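Local coordinates for glycosylation Associate Protein 2 (Streptococcus agalactiae serotype V, PDB 6OYC) that probably works with its Gap partner proteins in the glycosylation and accessory Sec export of a streptococcal surface glycoprotein, at residues B[169-174]-B[244-249]; B[198-203]-B[250-255]; B[189-194]-B[256-261]. All blocks are in the same frame, centred on the assembly; numbering follows the deposited sequence.

Contact 1: residues B[169-174]-B[244-249]; sequences SFLLNF and LFAKGK
Phe170 and Phe245 meet on one face of an antiparallel strand pair as a T-shaped stack. The edge of the Phe170 ring is turned toward the face of Phe245. The ring centroids lie 5.9 Å apart and the planes stand at 70°.

Phe245 can be followed outward from its root. Its CB is near Ser169 O and C. CG comes near N and CA of Phe170. CD2 sits 3.2 Å from the backbone N of Phe170, and CE2 reaches Phe170 CB at 3.9 Å. Chi1 of -65° sets CG beside the backbone N of Phe245, which brings the CD2 side of the ring to the backbone of Phe170 across the pair. Phe170 has its CG anti to the backbone N instead (chi1 175°), and its CD1 comes near Leu244 O.

The backbones pair on either side of Phe170 and Phe245. Ser169 N bonds to Ala246 O at 2.7 Å, and Ala246 N returns a bond to Ser169 O. The Ser169 hydroxyl itself bonds to Asn167 O. Farther along, Leu171 and Leu172 both face Leu244, a classic beta bulge. Leu244 O takes the N-H of Leu171 at 3.0 Å and a weak second bond from Leu172 N at 3.4 Å. Leu244 N bonds to Leu172 O at 2.8 Å. The extra residue shifts the register by one and brings two leucines to the same partner.

Leu171 lies alongside Leu244, pointing the same way, with their CD2 methyls 3.8 Å apart. Leu172 comes obliquely, its CG and CD1 against Leu244 CB. Strand 140-142 lies beyond strand 168-180 in this sheet, and strand 198-208 beyond strand 238-247. Leu172 and Leu244 also touch Leu254 of strand 251-262, and Leu171 packs on Leu160 and Phe164.

Contact 2: residues B[198-203]-B[250-255]; sequences IDIRLV and GIVKLG
Ile198, Ile200 and Val252 make the apolar part of this contact. Ile198 and Val252 meet at a slant. Ile198 CG2 lies 4.0 Å from Val252 CG2. Ile200 brings its CG2 to 4.2 Å from Val252 CG2. One methyl of Val252 therefore serves both isoleucines. Val252 CG1 is anti to the backbone N (chi1 -167°), which leaves CG2 anti to the carbonyl carbon, the branch that meets the isoleucines.

Contacts with the main chain are the second kind. The CB of Ile198 points toward segment 250-255. Its CG1 lies 3.6 Å from Gly250 N and 3.7 Å from Gly250 CA. The end of the side chain lies against the peptide between Gly250 and Ile251, but the modelled spacing there is too short to be trusted. Gly250 has backbone angles at which a CB would press on the carbonyl O of the preceding residue. The chain turns a corner here, between strand 238-247 and strand 251-262.

Charged groups take no part across the interface. Lys253 makes a salt bridge with Glu195, and Arg201 makes one with Glu222.

The two strand axes approach to 8.3 Å, with N-to-C directions 40° apart. This is face packing between two antiparallel sheets, not pairing within one. Phe164 touches Ile198, and Ile194 touches both Ile200 and Val252, so these side chains extend the same buried layer. With no directional bonds between the two segments, the contact is consistent with a joint held mainly by packing and by exclusion of water.

Contact 3: residues B[189-194]-B[256-261]; sequences FLEHII and PLHRRN
His258 and Glu191 are joined by a nearly straight side-chain hydrogen bond. His258 NE2 donates to Glu191 OE1 at 3.2 Å, with an angle of 174° at the hydrogen. The bond lies in the imidazole plane and uses the anti lone pair of OE1. Carboxylate and ring are nearly coplanar, their planes 20° apart. Each group has a second partner: Glu191 OE2 bonds to Tyr157, and His258 ND1 to Glu308. The ring is thus tethered at both nitrogens, which fixes its rotation. Arg260 NH2 lies above one face of the imidazole, toward its rim, and Arg260 makes salt bridges to Glu283 and Glu308.

The backbones pair antiparallel. Phe189 N bonds to His258 O and His258 N to Phe189 O, each at 2.8 Å. Glu191 N reaches Pro256 O at 3.1 Å. These bonds join strands 185-195 and 251-262 of one antiparallel sheet.

Packing surrounds this polar core. Phe189 and His258 point the same way, side by side, with their CD2 atoms 4.0 Å apart. Glu191 crosses obliquely by the Pro256 ring, its CD 3.6 Å from Pro256 CD. The chain of Glu191 is extended beyond CG (chi2 -176°), which carries the carboxylate past the proline to the histidine. On the other face of the sheet Leu190 and Leu257 cross at about a right angle, Leu190 CD1 lying 4.0 Å from Leu257 CB. Leu257 also packs on Phe174 and Ile178.

Carboxylates at both ring nitrogens, from Glu191 and Glu308, would probably stabilise the protonated imidazole, and Arg260 would partly offset this.

The three contacts lie on the same side of the chain's centre, in a region built from two antiparallel sheets. Contact 1 pairs strands within one sheet, and contact 3 pairs strands within the other. Contact 2 packs the two sheets face to face. Its centre is about 7 Å from that of contact 1 and about 12 Å from that of contact 3; the centres of contacts 1 and 3 are about 16 Å apart. The first segments run 169-174, 189-194, 198-203 in the chain. The second run consecutively from 244 to 261, so the corner at 248-250 carries the chain from one sheet to the other. The arrangement resembles a beta sandwich, with contact 2 in the layer between the sheets.

Contact 1: residues B[169-174]-B[244-249]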
# COMPACT_ATOMS: atom_id res chain seq x y z
N SER B 169 -22.70 21.99 13.53
CA SER B 169 -24.07 21.64 13.16
C SER B 169 -24.06 20.43 12.25
O SER B 169 -23.27 20.38 11.30
CB SER B 169 -24.77 22.79 12.44
OG SER B 169 -24.89 23.89 13.29
N PHE B 170 -24.96 19.49 12.54
CA PHE B 170 -25.04 18.28 11.74
C PHE B 170 -25.17 18.63 10.27
O PHE B 170 -26.01 19.44 9.88
CB PHE B 170 -26.23 17.41 12.18
CG PHE B 170 -26.44 16.20 11.32
CD1 PHE B 170 -25.51 15.16 11.32
CD2 PHE B 170 -27.56 16.09 10.50
CE1 PHE B 170 -25.69 14.02 10.54
CE2 PHE B 170 -27.76 14.95 9.71
CZ PHE B 170 -26.82 13.92 9.73
N LEU B 171 -24.30 18.05 9.45
CA LEU B 171 -24.33 18.30 8.02
C LEU B 171 -24.71 17.06 7.22
O LEU B 171 -25.53 17.16 6.29
CB LEU B 171 -22.98 18.83 7.53
CG LEU B 171 -22.92 19.00 6.01
CD1 LEU B 171 -23.98 20.00 5.53
CD2 LEU B 171 -21.54 19.44 5.59
N LEU B 172 -24.15 15.89 7.55
CA LEU B 172 -24.36 14.68 6.77
C LEU B 172 -23.96 13.46 7.59
O LEU B 172 -23.16 13.54 8.53
CB LEU B 172 -23.56 14.71 5.47
CG LEU B 172 -22.03 14.77 5.60
CD1 LEU B 172 -21.41 13.37 5.61
CD2 LEU B 172 -21.45 15.60 4.45
N ASN B 173 -24.48 12.31 7.20
CA ASN B 173 -24.02 11.05 7.76
C ASN B 173 -23.69 10.09 6.63
O ASN B 173 -24.05 10.30 5.47
CB ASN B 173 -25.06 10.42 8.69
CG ASN B 173 -26.34 10.05 7.96
OD1 ASN B 173 -27.25 10.88 7.82
ND2 ASN B 173 -26.40 8.82 7.46
N PHE B 174 -22.95 9.03 6.99
CA PHE B 174 -22.78 7.89 6.11
C PHE B 174 -23.89 6.90 6.41
O PHE B 174 -24.18 6.64 7.59
CB PHE B 174 -21.40 7.25 6.29
CG PHE B 174 -20.30 8.04 5.65
CD1 PHE B 174 -19.76 9.15 6.29
CD2 PHE B 174 -19.83 7.70 4.39
CE1 PHE B 174 -18.75 9.91 5.68
CE2 PHE B 174 -18.82 8.44 3.78
CZ PHE B 174 -18.28 9.56 4.42
N LEU B 244 -20.89 13.71 10.22
CA LEU B 244 -20.04 14.89 10.06
C LEU B 244 -20.82 16.14 10.46
O LEU B 244 -21.97 16.30 10.07
CB LEU B 244 -19.51 14.99 8.63
CG LEU B 244 -18.57 16.15 8.25
CD1 LEU B 244 -17.76 15.80 7.06
CD2 LEU B 244 -19.37 17.36 7.88
N PHE B 245 -20.20 16.98 11.28
CA PHE B 245 -20.71 18.29 11.67
C PHE B 245 -19.81 19.37 11.09
O PHE B 245 -18.63 19.13 10.80
CB PHE B 245 -20.75 18.45 13.20
CG PHE B 245 -21.71 17.52 13.89
CD1 PHE B 245 -21.45 16.17 13.98
CD2 PHE B 245 -22.85 18.01 14.49
CE1 PHE B 245 -22.35 15.32 14.62
CE2 PHE B 245 -23.74 17.16 15.13
CZ PHE B 245 -23.48 15.82 15.19
N ALA B 246 -20.37 20.56 10.90
CA ALA B 246 -19.65 21.68 10.33
C ALA B 246 -20.16 22.97 10.95
O ALA B 246 -21.25 23.03 11.54
CB ALA B 246 -19.81 21.75 8.81
N LYS B 247 -19.34 24.01 10.81
CA LYS B 247 -19.70 25.36 11.21
C LYS B 247 -18.89 26.34 10.37
O LYS B 247 -17.81 26.02 9.86
CB LYS B 247 -19.47 25.59 12.70
CG LYS B 247 -18.03 25.45 13.15
CD LYS B 247 -17.92 25.91 14.59
CE LYS B 247 -16.50 25.90 15.10
NZ LYS B 247 -16.46 26.60 16.42
N GLY B 248 -19.44 27.55 10.23
CA GLY B 248 -18.79 28.58 9.45
C GLY B 248 -19.32 28.65 8.02
O GLY B 248 -20.43 28.22 7.71
N LYS B 249 -18.50 29.21 7.15
CA LYS B 249 -18.90 29.49 5.78
C LYS B 249 -17.75 29.19 4.84
O LYS B 249 -16.59 29.50 5.13
CB LYS B 249 -19.36 30.94 5.66
CG LYS B 249 -19.12 31.58 4.28
CD LYS B 249 -20.36 31.49 3.37
CE LYS B 249 -20.08 31.92 1.90
NZ LYS B 249 -19.35 30.95 1.04

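Contact 2: residues B[198-203]-B[250-255]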
# COMPACT_ATOMS: atom_id res chain seq x y z
N ILE B 198 -14.24 27.38 7.59
CA ILE B 198 -15.06 26.23 7.91
C ILE B 198 -14.30 25.34 8.86
O ILE B 198 -13.10 25.09 8.68
CB ILE B 198 -15.45 25.40 6.67
CG1 ILE B 198 -16.09 26.28 5.63
CG2 ILE B 198 -16.42 24.28 7.08
CD1 ILE B 198 -16.97 25.47 4.72
N ASP B 199 -14.98 24.83 9.86
CA ASP B 199 -14.46 23.75 10.67
C ASP B 199 -15.40 22.57 10.51
O ASP B 199 -16.62 22.74 10.47
CB ASP B 199 -14.33 24.18 12.14
CG ASP B 199 -13.27 25.28 12.34
OD1 ASP B 199 -12.54 25.62 11.38
OD2 ASP B 199 -13.16 25.81 13.47
N ILE B 200 -14.84 21.38 10.37
CA ILE B 200 -15.66 20.17 10.32
C ILE B 200 -15.23 19.24 11.45
O ILE B 200 -14.06 19.19 11.84
CB ILE B 200 -15.58 19.45 8.96
CG1 ILE B 200 -14.15 19.02 8.66
CG2 ILE B 200 -16.11 20.34 7.84
CD1 ILE B 200 -14.04 18.17 7.41
N ARG B 201 -16.21 18.51 11.98
CA ARG B 201 -16.02 17.52 13.03
C ARG B 201 -16.67 16.19 12.63
O ARG B 201 -17.84 16.15 12.23
CB ARG B 201 -16.60 17.99 14.36
CG ARG B 201 -16.57 16.89 15.42
CD ARG B 201 -17.25 17.28 16.71
NE ARG B 201 -16.52 18.35 17.39
CZ ARG B 201 -17.07 19.27 18.17
NH1 ARG B 201 -18.38 19.28 18.40
NH2 ARG B 201 -16.30 20.20 18.71
N LEU B 202 -15.92 15.12 12.77
CA LEU B 202 -16.40 13.77 12.52
C LEU B 202 -16.74 13.12 13.86
O LEU B 202 -15.89 13.08 14.75
CB LEU B 202 -15.33 12.97 11.79
CG LEU B 202 -15.73 11.91 10.78
CD1 LEU B 202 -16.61 12.52 9.70
CD2 LEU B 202 -14.46 11.31 10.20
N VAL B 203 -17.97 12.62 13.99
CA VAL B 203 -18.38 11.86 15.17
C VAL B 203 -18.53 10.40 14.77
O VAL B 203 -19.18 10.08 13.77
CB VAL B 203 -19.68 12.41 15.78
CG1 VAL B 203 -20.14 11.53 16.91
CG2 VAL B 203 -19.46 13.84 16.26
N GLY B 250 -18.07 28.58 3.72
CA GLY B 250 -17.10 28.28 2.70
C GLY B 250 -17.47 27.00 1.97
O GLY B 250 -18.65 26.73 1.71
N ILE B 251 -16.44 26.21 1.65
CA ILE B 251 -16.58 25.05 0.79
C ILE B 251 -15.93 23.85 1.45
O ILE B 251 -14.80 23.95 1.93
CB ILE B 251 -15.95 25.28 -0.60
CG1 ILE B 251 -16.62 26.45 -1.30
CG2 ILE B 251 -16.07 24.01 -1.45
CD1 ILE B 251 -16.05 26.73 -2.67
N VAL B 252 -16.64 22.73 1.48
CA VAL B 252 -16.09 21.43 1.83
C VAL B 252 -16.13 20.57 0.58
O VAL B 252 -17.17 20.54 -0.10
CB VAL B 252 -16.89 20.76 2.97
CG1 VAL B 252 -16.13 19.57 3.54
CG2 VAL B 252 -17.25 21.78 4.04
N LYS B 253 -15.02 19.92 0.25
CA LYS B 253 -14.96 18.90 -0.79
C LYS B 253 -14.60 17.60 -0.11
O LYS B 253 -13.52 17.49 0.46
CB LYS B 253 -13.93 19.23 -1.87
CG LYS B 253 -14.20 20.47 -2.69
CD LYS B 253 -13.53 20.37 -4.07
CE LYS B 253 -13.62 21.67 -4.87
NZ LYS B 253 -12.71 22.75 -4.39
N LEU B 254 -15.48 16.62 -0.19
CA LEU B 254 -15.26 15.30 0.40
C LEU B 254 -14.93 14.29 -0.68
O LEU B 254 -15.60 14.24 -1.72
CB LEU B 254 -16.49 14.84 1.17
CG LEU B 254 -16.86 15.78 2.32
CD1 LEU B 254 -18.24 15.46 2.84
CD2 LEU B 254 -15.83 15.69 3.43
N GLY B 255 -13.91 13.49 -0.44
CA GLY B 255 -13.63 12.36 -1.29
C GLY B 255 -13.92 11.06 -0.56
O GLY B 255 -14.66 11.04 0.42

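Contact 3: residues B[189-194]-B[256-261]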
# COMPACT_ATOMS: atom_id res chain seq x y z
N PHE B 189 -9.44 7.12 7.18
CA PHE B 189 -8.86 8.34 6.61
C PHE B 189 -9.84 8.96 5.61
O PHE B 189 -10.24 8.31 4.65
CB PHE B 189 -7.52 8.07 5.92
CG PHE B 189 -6.97 9.27 5.23
CD1 PHE B 189 -6.63 10.40 5.97
CD2 PHE B 189 -6.85 9.31 3.85
CE1 PHE B 189 -6.16 11.53 5.35
CE2 PHE B 189 -6.37 10.44 3.23
CZ PHE B 189 -6.03 11.56 3.98
N LEU B 190 -10.17 10.22 5.83
CA LEU B 190 -11.15 10.93 5.01
C LEU B 190 -10.40 11.90 4.09
O LEU B 190 -9.82 12.88 4.57
CB LEU B 190 -12.14 11.67 5.89
CG LEU B 190 -13.11 12.62 5.21
CD1 LEU B 190 -14.10 11.77 4.44
CD2 LEU B 190 -13.82 13.54 6.23
N GLU B 191 -10.42 11.63 2.79
CA GLU B 191 -9.98 12.62 1.81
C GLU B 191 -10.92 13.81 1.83
O GLU B 191 -12.12 13.65 1.58
CB GLU B 191 -10.00 12.02 0.42
CG GLU B 191 -8.82 11.25 0.06
CD GLU B 191 -8.91 10.81 -1.38
OE1 GLU B 191 -8.75 9.58 -1.59
OE2 GLU B 191 -9.14 11.69 -2.26
N HIS B 192 -10.38 14.99 2.07
CA HIS B 192 -11.22 16.17 1.93
C HIS B 192 -10.33 17.38 1.76
O HIS B 192 -9.11 17.31 1.94
CB HIS B 192 -12.10 16.37 3.14
CG HIS B 192 -11.32 16.72 4.36
ND1 HIS B 192 -10.44 15.83 4.94
CD2 HIS B 192 -11.24 17.87 5.07
CE1 HIS B 192 -9.87 16.41 5.98
NE2 HIS B 192 -10.33 17.65 6.07
N ILE B 193 -10.97 18.50 1.43
CA ILE B 193 -10.34 19.80 1.29
C ILE B 193 -11.33 20.85 1.76
O ILE B 193 -12.51 20.79 1.44
CB ILE B 193 -9.93 20.05 -0.17
CG1 ILE B 193 -8.61 19.34 -0.47
CG2 ILE B 193 -9.78 21.53 -0.42
CD1 ILE B 193 -8.45 19.09 -1.94
N ILE B 194 -10.82 21.84 2.51
CA ILE B 194 -11.59 22.97 3.01
C ILE B 194 -11.14 24.23 2.30
O ILE B 194 -9.94 24.42 2.07
CB ILE B 194 -11.38 23.17 4.53
CG1 ILE B 194 -11.65 21.90 5.31
CG2 ILE B 194 -12.26 24.31 5.01
CD1 ILE B 194 -12.96 21.30 4.99
N PRO B 256 -13.34 9.96 -1.01
CA PRO B 256 -13.59 8.68 -0.34
C PRO B 256 -13.20 8.73 1.13
O PRO B 256 -12.24 9.40 1.52
CB PRO B 256 -12.71 7.69 -1.11
CG PRO B 256 -12.34 8.38 -2.39
CD PRO B 256 -12.31 9.84 -2.06
N LEU B 257 -13.95 7.99 1.94
CA LEU B 257 -13.56 7.68 3.31
C LEU B 257 -12.96 6.28 3.30
O LEU B 257 -13.67 5.30 3.03
CB LEU B 257 -14.75 7.78 4.26
CG LEU B 257 -14.59 7.11 5.62
CD1 LEU B 257 -13.50 7.82 6.42
CD2 LEU B 257 -15.92 7.11 6.40
N HIS B 258 -11.66 6.18 3.58
CA HIS B 258 -10.95 4.90 3.62
C HIS B 258 -11.06 4.29 5.00
O HIS B 258 -10.91 4.99 6.01
CB HIS B 258 -9.47 5.07 3.29
CG HIS B 258 -9.20 5.69 1.96
ND1 HIS B 258 -8.90 4.94 0.85
CD2 HIS B 258 -9.17 6.99 1.57
CE1 HIS B 258 -8.70 5.75 -0.18
NE2 HIS B 258 -8.85 6.99 0.23
N ARG B 259 -11.23 2.97 5.04
CA ARG B 259 -11.10 2.23 6.28
C ARG B 259 -10.21 1.02 6.06
O ARG B 259 -10.34 0.32 5.05
CB ARG B 259 -12.48 1.81 6.82
CG ARG B 259 -13.24 0.80 5.96
CD ARG B 259 -13.11 -0.55 6.59
NE ARG B 259 -14.02 -1.51 6.00
CZ ARG B 259 -13.95 -2.82 6.20
NH1 ARG B 259 -13.00 -3.33 6.98
NH2 ARG B 259 -14.84 -3.62 5.63
N ARG B 260 -9.29 0.77 7.00
CA ARG B 260 -8.22 -0.21 6.81
C ARG B 260 -7.99 -1.01 8.09
O ARG B 260 -8.15 -0.50 9.20
CB ARG B 260 -6.89 0.48 6.39
CG ARG B 260 -6.96 1.14 5.03
CD ARG B 260 -5.83 2.15 4.76
NE ARG B 260 -6.09 2.88 3.52
CZ ARG B 260 -5.75 4.15 3.32
NH1 ARG B 260 -5.11 4.82 4.28
NH2 ARG B 260 -6.02 4.73 2.17
N ASN B 261 -7.58 -2.27 7.91
CA ASN B 261 -6.99 -3.01 9.03
C ASN B 261 -5.64 -2.37 9.34
O ASN B 261 -4.75 -2.34 8.49
CB ASN B 261 -6.82 -4.49 8.69
CG ASN B 261 -8.14 -5.23 8.45
OD1 ASN B 261 -9.25 -4.66 8.54
ND2 ASN B 261 -8.03 -6.51 8.12